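Local atomic coordinates of peptidoglycan-recognition protein (Apis mellifera, PDB entry 5XZ3), a protein that probably binds bacterial peptidoglycan and so serves as a pattern-recognition receptor in the innate immune defence of the honeybee. Residues Glu5-Ile10 against Ile128-Ser133; Asn45-Cys50 against Asn81-Cys86; Lys119-Ala124 against Lys161-Trp166. All blocks are in the same frame, centred on the assembly; numbering follows the deposited sequence.

Overall arrangement
The three contacts join outer pieces of a peptidoglycan-recognition domain, related to the N-acetylmuramoyl-L-alanine amidases, around its mixed sheet; contact 2 alone includes a strand of it. Helix 118-133 is common ground: contact 1 brings the N-terminal segment to its end, and contact 3 packs the last helix and the loop beyond against its beginning. Their centres are about 15 Å apart, and Ile128 CD1 meets Trp166 CZ3 at 3.6 Å. Contact 2, at outermost strand 82-84, has its centre about 16 Å from that of contact 1 and about 17 Å from that of contact 3. Its Ile82 packs on both others, CG2 lying 3.9 Å from Ile10 CG1 and CD1 3.6 Å from Ala123 O.

Contact 1: Glu5-Ile10 against Ile128-Ser133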
loop_
_atom_site.group_PDB
_atom_site.type_symbol
_atom_site.label_atom_id
_atom_site.label_comp_id
_atom_site.label_asym_id
_atom_site.label_seq_id
_atom_site.Cartn_x
_atom_site.Cartn_y
_atom_site.Cartn_z
ATOM N N GLU A 5 -8.409 13.803 6.150
ATOM C CA GLU A 5 -7.492 13.154 7.110
ATOM C C GLU A 5 -8.057 11.928 7.851
ATOM O O GLU A 5 -7.373 11.337 8.702
ATOM C CB GLU A 5 -6.971 14.179 8.132
ATOM C CG GLU A 5 -6.005 15.231 7.585
ATOM C CD GLU A 5 -5.719 16.359 8.573
ATOM O OE1 GLU A 5 -5.791 16.124 9.803
ATOM O OE2 GLU A 5 -5.418 17.495 8.121
ATOM N N ASN A 6 -9.299 11.559 7.544
ATOM C CA ASN A 6 -9.931 10.391 8.166
ATOM C C ASN A 6 -10.213 9.311 7.123
ATOM O O ASN A 6 -10.917 9.549 6.129
ATOM C CB ASN A 6 -11.200 10.786 8.941
ATOM C CG ASN A 6 -11.948 9.591 9.502
ATOM O OD1 ASN A 6 -12.637 8.873 8.770
ATOM N ND2 ASN A 6 -11.830 9.380 10.810
ATOM N N CYS A 7 -9.672 8.125 7.384
ATOM C CA CYS A 7 -9.849 6.990 6.496
ATOM C C CYS A 7 -10.716 5.860 7.079
ATOM O O CYS A 7 -10.328 4.695 7.038
ATOM C CB CYS A 7 -8.490 6.471 6.030
ATOM S SG CYS A 7 -7.628 7.575 4.885
ATOM N N SER A 8 -11.904 6.209 7.583
ATOM C CA SER A 8 -12.954 5.211 7.938
ATOM C C SER A 8 -13.387 4.392 6.717
ATOM O O SER A 8 -13.947 3.295 6.844
ATOM C CB SER A 8 -14.188 5.903 8.518
ATOM O OG SER A 8 -13.849 6.842 9.518
ATOM N N GLU A 9 -13.118 4.968 5.548
ATOM C CA GLU A 9 -13.329 4.401 4.211
ATOM C C GLU A 9 -12.515 3.141 3.871
ATOM O O GLU A 9 -12.862 2.416 2.931
ATOM C CB GLU A 9 -13.037 5.495 3.166
ATOM C CG GLU A 9 -12.161 6.626 3.705
ATOM C CD GLU A 9 -11.816 7.675 2.670
ATOM O OE1 GLU A 9 -12.748 8.297 2.113
ATOM O OE2 GLU A 9 -10.606 7.894 2.430
ATOM N N ILE A 10 -11.431 2.900 4.614
ATOM C CA ILE A 10 -10.595 1.712 4.417
ATOM C C ILE A 10 -11.455 0.443 4.534
ATOM O O ILE A 10 -12.151 0.232 5.523
ATOM C CB ILE A 10 -9.413 1.635 5.419
ATOM C CG1 ILE A 10 -8.434 2.804 5.236
ATOM C CG2 ILE A 10 -8.650 0.321 5.253
ATOM C CD1 ILE A 10 -7.494 3.025 6.410
ATOM N N ILE A 128 -2.018 8.473 3.333
ATOM C CA ILE A 128 -0.795 8.997 3.926
ATOM C C ILE A 128 -1.138 10.077 4.966
ATOM O O ILE A 128 -0.665 10.020 6.118
ATOM C CB ILE A 128 0.202 9.481 2.841
ATOM C CG1 ILE A 128 0.784 8.255 2.109
ATOM C CG2 ILE A 128 1.337 10.297 3.467
ATOM C CD1 ILE A 128 1.371 8.547 0.737
ATOM N N LEU A 129 -1.994 11.015 4.577
ATOM C CA LEU A 129 -2.463 12.056 5.501
ATOM C C LEU A 129 -3.165 11.486 6.740
ATOM O O LEU A 129 -2.911 11.947 7.845
ATOM C CB LEU A 129 -3.347 13.082 4.767
ATOM C CG LEU A 129 -2.673 13.926 3.648
ATOM C CD1 LEU A 129 -3.705 14.837 2.989
ATOM C CD2 LEU A 129 -1.491 14.759 4.137
ATOM N N CYS A 130 -4.030 10.487 6.550
ATOM C CA CYS A 130 -4.661 9.767 7.663
ATOM C C CYS A 130 -3.654 9.195 8.654
ATOM O O CYS A 130 -3.805 9.383 9.867
ATOM C CB CYS A 130 -5.553 8.640 7.150
ATOM S SG CYS A 130 -6.189 7.605 8.488
ATOM N N GLY A 131 -2.644 8.494 8.135
ATOM C CA GLY A 131 -1.560 7.954 8.965
ATOM C C GLY A 131 -0.819 9.014 9.763
ATOM O O GLY A 131 -0.513 8.807 10.950
ATOM N N LYS A 132 -0.521 10.145 9.116
ATOM C CA LYS A 132 0.118 11.268 9.803
ATOM C C LYS A 132 -0.828 11.827 10.866
ATOM O O LYS A 132 -0.426 12.028 12.012
ATOM C CB LYS A 132 0.503 12.374 8.822
ATOM C CG LYS A 132 1.575 11.985 7.834
ATOM C CD LYS A 132 1.997 13.148 6.919
ATOM C CE LYS A 132 2.938 14.104 7.641
ATOM N NZ LYS A 132 3.608 15.083 6.719
ATOM N N SER A 133 -2.102 12.003 10.493
ATOM C CA SER A 133 -3.107 12.582 11.385
ATOM C C SER A 133 -3.286 11.774 12.667
ATOM O O SER A 133 -3.494 12.350 13.738
ATOM C CB SER A 133 -4.459 12.743 10.688
ATOM O OG SER A 133 -5.380 13.409 11.557
#
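Ser133 OG donates to Glu5 OE1 across 3.3 Å, a long hydrogen bond that ties the carboxylate of the short N-terminal helix to the last residue of helix 118-133. OE1 is met on its anti side, with the hydroxyl 20° out of the carboxylate plane. The hydroxyl stands anti to its own backbone N (chi1 -175°), which aims it from the helix toward Glu5. The other carboxylate oxygen, OE2, has a weak hydrogen bond to the terminal Met1 N. The stem of Glu5 lies alongside Leu129, Glu5 CG to Leu129 CB at 4.4 Å.

The backbones come closest between Glu5 and Cys130. Glu5 O meets Cys130 CA at 3.3 Å in a C-H...O contact with an angle of 149° at the hydrogen, as the chain leaves the helical conformation at Asn6. Cys7 then turns in toward the helix. Its SG rests tightly on Cys130 CB at 3.3 Å, while Cys130 SG comes back alongside Cys7 CB at 3.6 Å. Asn6 OD1 accepts from Ser8 N in an Asx turn that spans Cys7, and a type I turn from Cys7 to Ile10 leads the chain on toward strand 82-84.

Such packing is consistent with the N-terminal segment that peptidoglycan-recognition proteins add to the amidase-like core. Cys7 N is buried here with no partner in the model, probably a small polar cost beside the two cysteine side chains. The sulfurs of Cys7 and Cys130 lie 3.9 Å apart, nearly twice the length of a disulfide bond, so the cysteines are not bridged in this model. Cys7 CB and Cys130 CB are 3.8 Å apart, a spacing usual in disulfides, and rotation of the side chains could probably bring the sulfurs together.

Contact 2: Asn45-Cys50 against Asn81-Cys86; sequences NSKDTC and NIYEGC
The first turn of helix 47-64, stapled by the Cys44-Cys50 disulfide that recurs in peptidoglycan-recognition proteins, meets the end of the Tyr83 side chain through Cys50 and Lys47. Cys50 CB approaches the phenol obliquely, 3.3 Å from Tyr83 OH and 3.5 Å from Tyr83 CZ. Its sulfur stands anti to the carbonyl carbon (chi1 -68°), a setting that directs it to Cys44 and keeps it farther from the phenol than CB. SG lies 5.3 Å from the ring centroid, 56° off the ring normal, a slanted sulfur-aromatic contact.

Lys47 meets the same hydroxyl with its backbone and the root of its side chain: CA is 3.4 Å and CG 3.7 Å from Tyr83 OH. Its extended chain crosses the tyrosine at a slant and carries the ammonium group away from 81-86. The phenol oxygen is thus hemmed in by carbon on the helix side, and its polar partner is Asp79 OD2, which also takes a hydrogen bond from Asn81 ND2. One carboxylate oxygen therefore holds both the tyrosine and the asparagine.

The helix start is itself well tied. Ser46 occupies the N-cap position, and Ser46 O accepts from Cys50 N at 2.8 Å and from Thr49 OG1 at 2.9 Å.

Strand 82-84 is an outermost strand of the central sheet, antiparallel to 74-76, with Tyr83 bonded to Leu75 through the backbone. Tyr83 also packs on Ile51 and Ile54 farther along helix 47-64, whereas the neighbouring Ile82 reaches Ala123 and Leu127 of helix 118-133.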
loop_
_atom_site.group_PDB
_atom_site.type_symbol
_atom_site.label_atom_id
_atom_site.label_comp_id
_atom_site.label_asym_id
_atom_site.label_seq_id
_atom_site.Cartn_x
_atom_site.Cartn_y
_atom_site.Cartn_z
ATOM N N ASN A 45 -11.799 -2.749 -11.290
ATOM C CA ASN A 45 -12.496 -1.483 -11.460
ATOM C C ASN A 45 -13.779 -1.359 -10.621
ATOM O O ASN A 45 -14.520 -0.377 -10.748
ATOM C CB ASN A 45 -12.754 -1.236 -12.956
ATOM C CG ASN A 45 -12.202 0.090 -13.431
ATOM O OD1 ASN A 45 -12.948 0.951 -13.905
ATOM N ND2 ASN A 45 -10.888 0.268 -13.308
ATOM N N SER A 46 -14.021 -2.346 -9.761
ATOM C CA SER A 46 -15.192 -2.368 -8.875
ATOM C C SER A 46 -14.831 -3.060 -7.571
ATOM O O SER A 46 -13.865 -3.846 -7.516
ATOM C CB SER A 46 -16.392 -3.059 -9.557
ATOM O OG SER A 46 -16.259 -4.469 -9.543
ATOM N N LYS A 47 -15.605 -2.776 -6.528
ATOM C CA LYS A 47 -15.349 -3.335 -5.204
ATOM C C LYS A 47 -15.320 -4.866 -5.241
ATOM O O LYS A 47 -14.385 -5.492 -4.727
ATOM C CB LYS A 47 -16.376 -2.804 -4.198
ATOM C CG LYS A 47 -16.179 -3.279 -2.776
ATOM C CD LYS A 47 -17.193 -2.619 -1.861
ATOM C CE LYS A 47 -16.973 -3.012 -0.410
ATOM N NZ LYS A 47 -17.821 -2.167 0.480
ATOM N N ASP A 48 -16.330 -5.455 -5.886
ATOM C CA ASP A 48 -16.402 -6.906 -6.066
ATOM C C ASP A 48 -15.192 -7.528 -6.749
ATOM O O ASP A 48 -14.691 -8.562 -6.295
ATOM C CB ASP A 48 -17.675 -7.288 -6.823
ATOM C CG ASP A 48 -18.837 -7.520 -5.898
ATOM O OD1 ASP A 48 -18.606 -7.949 -4.744
ATOM O OD2 ASP A 48 -19.986 -7.288 -6.320
ATOM N N THR A 49 -14.721 -6.908 -7.827
ATOM C CA THR A 49 -13.554 -7.430 -8.545
ATOM C C THR A 49 -12.254 -7.149 -7.787
ATOM O O THR A 49 -11.322 -7.963 -7.833
ATOM C CB THR A 49 -13.452 -6.882 -9.975
ATOM O OG1 THR A 49 -13.478 -5.449 -9.935
ATOM C CG2 THR A 49 -14.608 -7.387 -10.820
ATOM N N CYS A 50 -12.198 -6.018 -7.079
ATOM C CA CYS A 50 -11.028 -5.737 -6.234
ATOM C C CYS A 50 -10.946 -6.718 -5.074
ATOM O O CYS A 50 -9.851 -7.186 -4.748
ATOM C CB CYS A 50 -10.982 -4.285 -5.761
ATOM S SG CYS A 50 -10.683 -3.074 -7.069
ATOM N N ASN A 81 -10.913 2.619 -4.072
ATOM C CA ASN A 81 -11.022 2.190 -2.675
ATOM C C ASN A 81 -9.659 1.810 -2.097
ATOM O O ASN A 81 -8.747 1.402 -2.838
ATOM C CB ASN A 81 -12.008 1.020 -2.528
ATOM C CG ASN A 81 -13.475 1.468 -2.483
ATOM O OD1 ASN A 81 -13.844 2.372 -1.733
ATOM N ND2 ASN A 81 -14.319 0.803 -3.261
ATOM N N ILE A 82 -9.538 1.946 -0.779
ATOM C CA ILE A 82 -8.353 1.511 -0.028
ATOM C C ILE A 82 -8.704 0.204 0.685
ATOM O O ILE A 82 -9.704 0.139 1.401
ATOM C CB ILE A 82 -7.920 2.558 1.016
ATOM C CG1 ILE A 82 -7.611 3.909 0.361
ATOM C CG2 ILE A 82 -6.742 2.051 1.853
ATOM C CD1 ILE A 82 -7.915 5.087 1.282
ATOM N N TYR A 83 -7.878 -0.818 0.480
ATOM C CA TYR A 83 -8.048 -2.125 1.117
ATOM C C TYR A 83 -6.924 -2.384 2.104
ATOM O O TYR A 83 -5.749 -2.243 1.771
ATOM C CB TYR A 83 -8.069 -3.240 0.062
ATOM C CG TYR A 83 -9.244 -3.113 -0.875
ATOM C CD1 TYR A 83 -9.194 -2.250 -1.978
ATOM C CD2 TYR A 83 -10.424 -3.831 -0.638
ATOM C CE1 TYR A 83 -10.282 -2.108 -2.830
ATOM C CE2 TYR A 83 -11.521 -3.692 -1.479
ATOM C CZ TYR A 83 -11.445 -2.828 -2.560
ATOM O OH TYR A 83 -12.526 -2.688 -3.380
ATOM N N GLU A 84 -7.304 -2.792 3.312
ATOM C CA GLU A 84 -6.348 -3.179 4.338
ATOM C C GLU A 84 -5.742 -4.541 3.977
ATOM O O GLU A 84 -6.475 -5.521 3.789
ATOM C CB GLU A 84 -7.038 -3.233 5.710
ATOM C CG GLU A 84 -6.084 -3.504 6.871
ATOM C CD GLU A 84 -6.777 -3.767 8.204
ATOM O OE1 GLU A 84 -7.912 -4.290 8.223
ATOM O OE2 GLU A 84 -6.165 -3.443 9.252
ATOM N N GLY A 85 -4.415 -4.581 3.869
ATOM C CA GLY A 85 -3.678 -5.827 3.691
ATOM C C GLY A 85 -3.208 -6.246 5.068
ATOM O O GLY A 85 -4.025 -6.641 5.917
ATOM N N CYS A 86 -1.910 -6.129 5.323
ATOM C CA CYS A 86 -1.433 -6.357 6.683
ATOM C C CYS A 86 -1.633 -5.135 7.626
ATOM O O CYS A 86 -1.442 -5.236 8.845
ATOM C CB CYS A 86 -0.020 -6.953 6.684
ATOM S SG CYS A 86 1.241 -5.861 6.042
#

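Contact 3: Lys119-Ala124 against Lys161-Trp166; sequences KMLNAA and KQIQNW
Leu121 is the bump of this helix-to-helix packing in the amidase-like alpha/beta fold, and its isobutyl group enters the hollow formed by Gln162, Ile163 and Trp166. One methyl, CD1, lies 3.8 Å from Gln162 CB against the stem of that side chain. The other, CD2, is directed deeper, 3.7 Å from Trp166 CZ2, with Ile163 CG2 at 4.2 Å. One helical turn on, Ala124 offers a smaller bump: its CB sits 3.8 Å from Trp166 CH2, approaching the ring obliquely. An alanine in place of Leu121 would lack CG and both methyls and is likely to open a gap between the two segments, leaving the six-membered ring of Trp166 less firmly held.

A type I turn from Ile163 to Trp166, closed by Trp166 N bonding to Ile163 O, folds the chain back under the indole, and Trp166 CG, anti to the carbonyl carbon (chi1 -70°), brings the ring toward helix 118-133. Ile163 CA lies 4.0 Å above one face, toward the rim. Ile163 and Trp166 both touch Ile36 of strand 31-38, joining this packing to the sheet. At the indole edge, Trp166 NE1 donates to an in-plane water 3.0 Å away, which bonds weakly to Asn122 OD1.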
loop_
_atom_site.group_PDB
_atom_site.type_symbol
_atom_site.label_atom_id
_atom_site.label_comp_id
_atom_site.label_asym_id
_atom_site.label_seq_id
_atom_site.Cartn_x
_atom_site.Cartn_y
_atom_site.Cartn_z
ATOM N N LYS A 119 -8.556 9.108 -9.036
ATOM C CA LYS A 119 -9.157 8.507 -7.846
ATOM C C LYS A 119 -8.218 7.565 -7.079
ATOM O O LYS A 119 -8.249 7.552 -5.848
ATOM C CB LYS A 119 -10.517 7.867 -8.142
ATOM C CG LYS A 119 -10.526 6.677 -9.085
ATOM C CD LYS A 119 -11.911 6.020 -9.127
ATOM C CE LYS A 119 -12.913 6.858 -9.899
ATOM N NZ LYS A 119 -14.308 6.546 -9.496
ATOM N N MET A 120 -7.367 6.825 -7.798
ATOM C CA MET A 120 -6.336 5.984 -7.160
ATOM C C MET A 120 -5.270 6.815 -6.426
ATOM O O MET A 120 -4.996 6.553 -5.247
ATOM C CB MET A 120 -5.656 5.041 -8.156
ATOM C CG MET A 120 -6.552 3.958 -8.734
ATOM S SD MET A 120 -5.630 2.893 -9.865
ATOM C CE MET A 120 -4.907 1.733 -8.705
ATOM N N LEU A 121 -4.672 7.795 -7.113
ATOM C CA LEU A 121 -3.686 8.685 -6.485
ATOM C C LEU A 121 -4.247 9.427 -5.281
ATOM O O LEU A 121 -3.588 9.517 -4.236
ATOM C CB LEU A 121 -3.172 9.730 -7.472
ATOM C CG LEU A 121 -1.986 9.421 -8.364
ATOM C CD1 LEU A 121 -1.884 10.627 -9.284
ATOM C CD2 LEU A 121 -0.708 9.208 -7.550
ATOM N N ASN A 122 -5.463 9.944 -5.427
ATOM C CA ASN A 122 -6.109 10.694 -4.335
ATOM C C ASN A 122 -6.376 9.813 -3.117
ATOM O O ASN A 122 -6.157 10.260 -1.995
ATOM C CB ASN A 122 -7.393 11.384 -4.812
ATOM C CG ASN A 122 -7.116 12.569 -5.737
ATOM O OD1 ASN A 122 -6.002 13.085 -5.809
ATOM N ND2 ASN A 122 -8.136 12.992 -6.452
ATOM N N ALA A 123 -6.815 8.569 -3.341
ATOM C CA ALA A 123 -6.958 7.565 -2.254
ATOM C C ALA A 123 -5.646 7.284 -1.510
ATOM O O ALA A 123 -5.623 7.305 -0.289
ATOM C CB ALA A 123 -7.541 6.259 -2.775
ATOM N N ALA A 124 -4.568 7.025 -2.244
ATOM C CA ALA A 124 -3.254 6.759 -1.622
ATOM C C ALA A 124 -2.749 7.975 -0.868
ATOM O O ALA A 124 -2.211 7.838 0.231
ATOM C CB ALA A 124 -2.236 6.317 -2.655
ATOM N N LYS A 161 6.342 8.993 -11.522
ATOM C CA LYS A 161 6.312 10.423 -11.825
ATOM C C LYS A 161 5.125 11.113 -11.160
ATOM O O LYS A 161 5.233 12.259 -10.759
ATOM C CB LYS A 161 6.294 10.661 -13.345
ATOM C CG LYS A 161 7.653 10.426 -14.000
ATOM C CD LYS A 161 7.567 10.493 -15.519
ATOM C CE LYS A 161 6.711 9.385 -16.125
ATOM N NZ LYS A 161 6.623 9.605 -17.606
ATOM N N GLN A 162 4.016 10.393 -11.003
ATOM C CA GLN A 162 2.831 10.947 -10.338
ATOM C C GLN A 162 3.049 11.164 -8.859
ATOM O O GLN A 162 2.632 12.198 -8.331
ATOM C CB GLN A 162 1.627 10.035 -10.527
ATOM C CG GLN A 162 1.122 10.040 -11.947
ATOM C CD GLN A 162 -0.094 9.169 -12.106
ATOM O OE1 GLN A 162 -1.207 9.663 -12.218
ATOM N NE2 GLN A 162 0.109 7.884 -12.107
ATOM N N ILE A 163 3.709 10.214 -8.189
ATOM C CA ILE A 163 3.920 10.343 -6.728
ATOM C C ILE A 163 4.977 11.413 -6.463
ATOM O O ILE A 163 4.974 12.040 -5.401
ATOM C CB ILE A 163 4.249 9.000 -6.004
ATOM C CG1 ILE A 163 5.671 8.518 -6.362
ATOM C CG2 ILE A 163 3.146 7.956 -6.272
ATOM C CD1 ILE A 163 6.238 7.403 -5.510
ATOM N N GLN A 164 5.837 11.680 -7.458
ATOM C CA GLN A 164 6.810 12.778 -7.326
ATOM C C GLN A 164 6.170 14.171 -7.161
ATOM O O GLN A 164 6.839 15.109 -6.712
ATOM C CB GLN A 164 7.787 12.801 -8.504
ATOM C CG GLN A 164 8.786 11.662 -8.461
ATOM C CD GLN A 164 9.743 11.713 -9.619
ATOM O OE1 GLN A 164 9.429 11.259 -10.720
ATOM N NE2 GLN A 164 10.908 12.295 -9.387
ATOM N N ASN A 165 4.897 14.300 -7.521
ATOM C CA ASN A 165 4.150 15.552 -7.272
ATOM C C ASN A 165 3.764 15.736 -5.805
ATOM O O ASN A 165 3.430 16.847 -5.371
ATOM C CB ASN A 165 2.908 15.633 -8.159
ATOM C CG ASN A 165 3.249 15.701 -9.647
ATOM O OD1 ASN A 165 4.269 16.272 -10.041
ATOM N ND2 ASN A 165 2.377 15.124 -10.481
ATOM N N TRP A 166 3.824 14.659 -5.035
ATOM C CA TRP A 166 3.411 14.718 -3.646
ATOM C C TRP A 166 4.456 15.410 -2.799
ATOM O O TRP A 166 5.635 15.072 -2.901
ATOM C CB TRP A 166 3.198 13.334 -3.089
ATOM C CG TRP A 166 2.030 12.581 -3.606
ATOM C CD1 TRP A 166 0.942 13.060 -4.303
ATOM C CD2 TRP A 166 1.788 11.197 -3.384
ATOM N NE1 TRP A 166 0.057 12.019 -4.560
ATOM C CE2 TRP A 166 0.561 10.872 -4.007
ATOM C CE3 TRP A 166 2.517 10.179 -2.743
ATOM C CZ2 TRP A 166 0.030 9.570 -3.988
ATOM C CZ3 TRP A 166 2.001 8.885 -2.747
ATOM C CH2 TRP A 166 0.770 8.590 -3.360
HETATM O O HOH W 1 -2.610 12.989 -5.509
#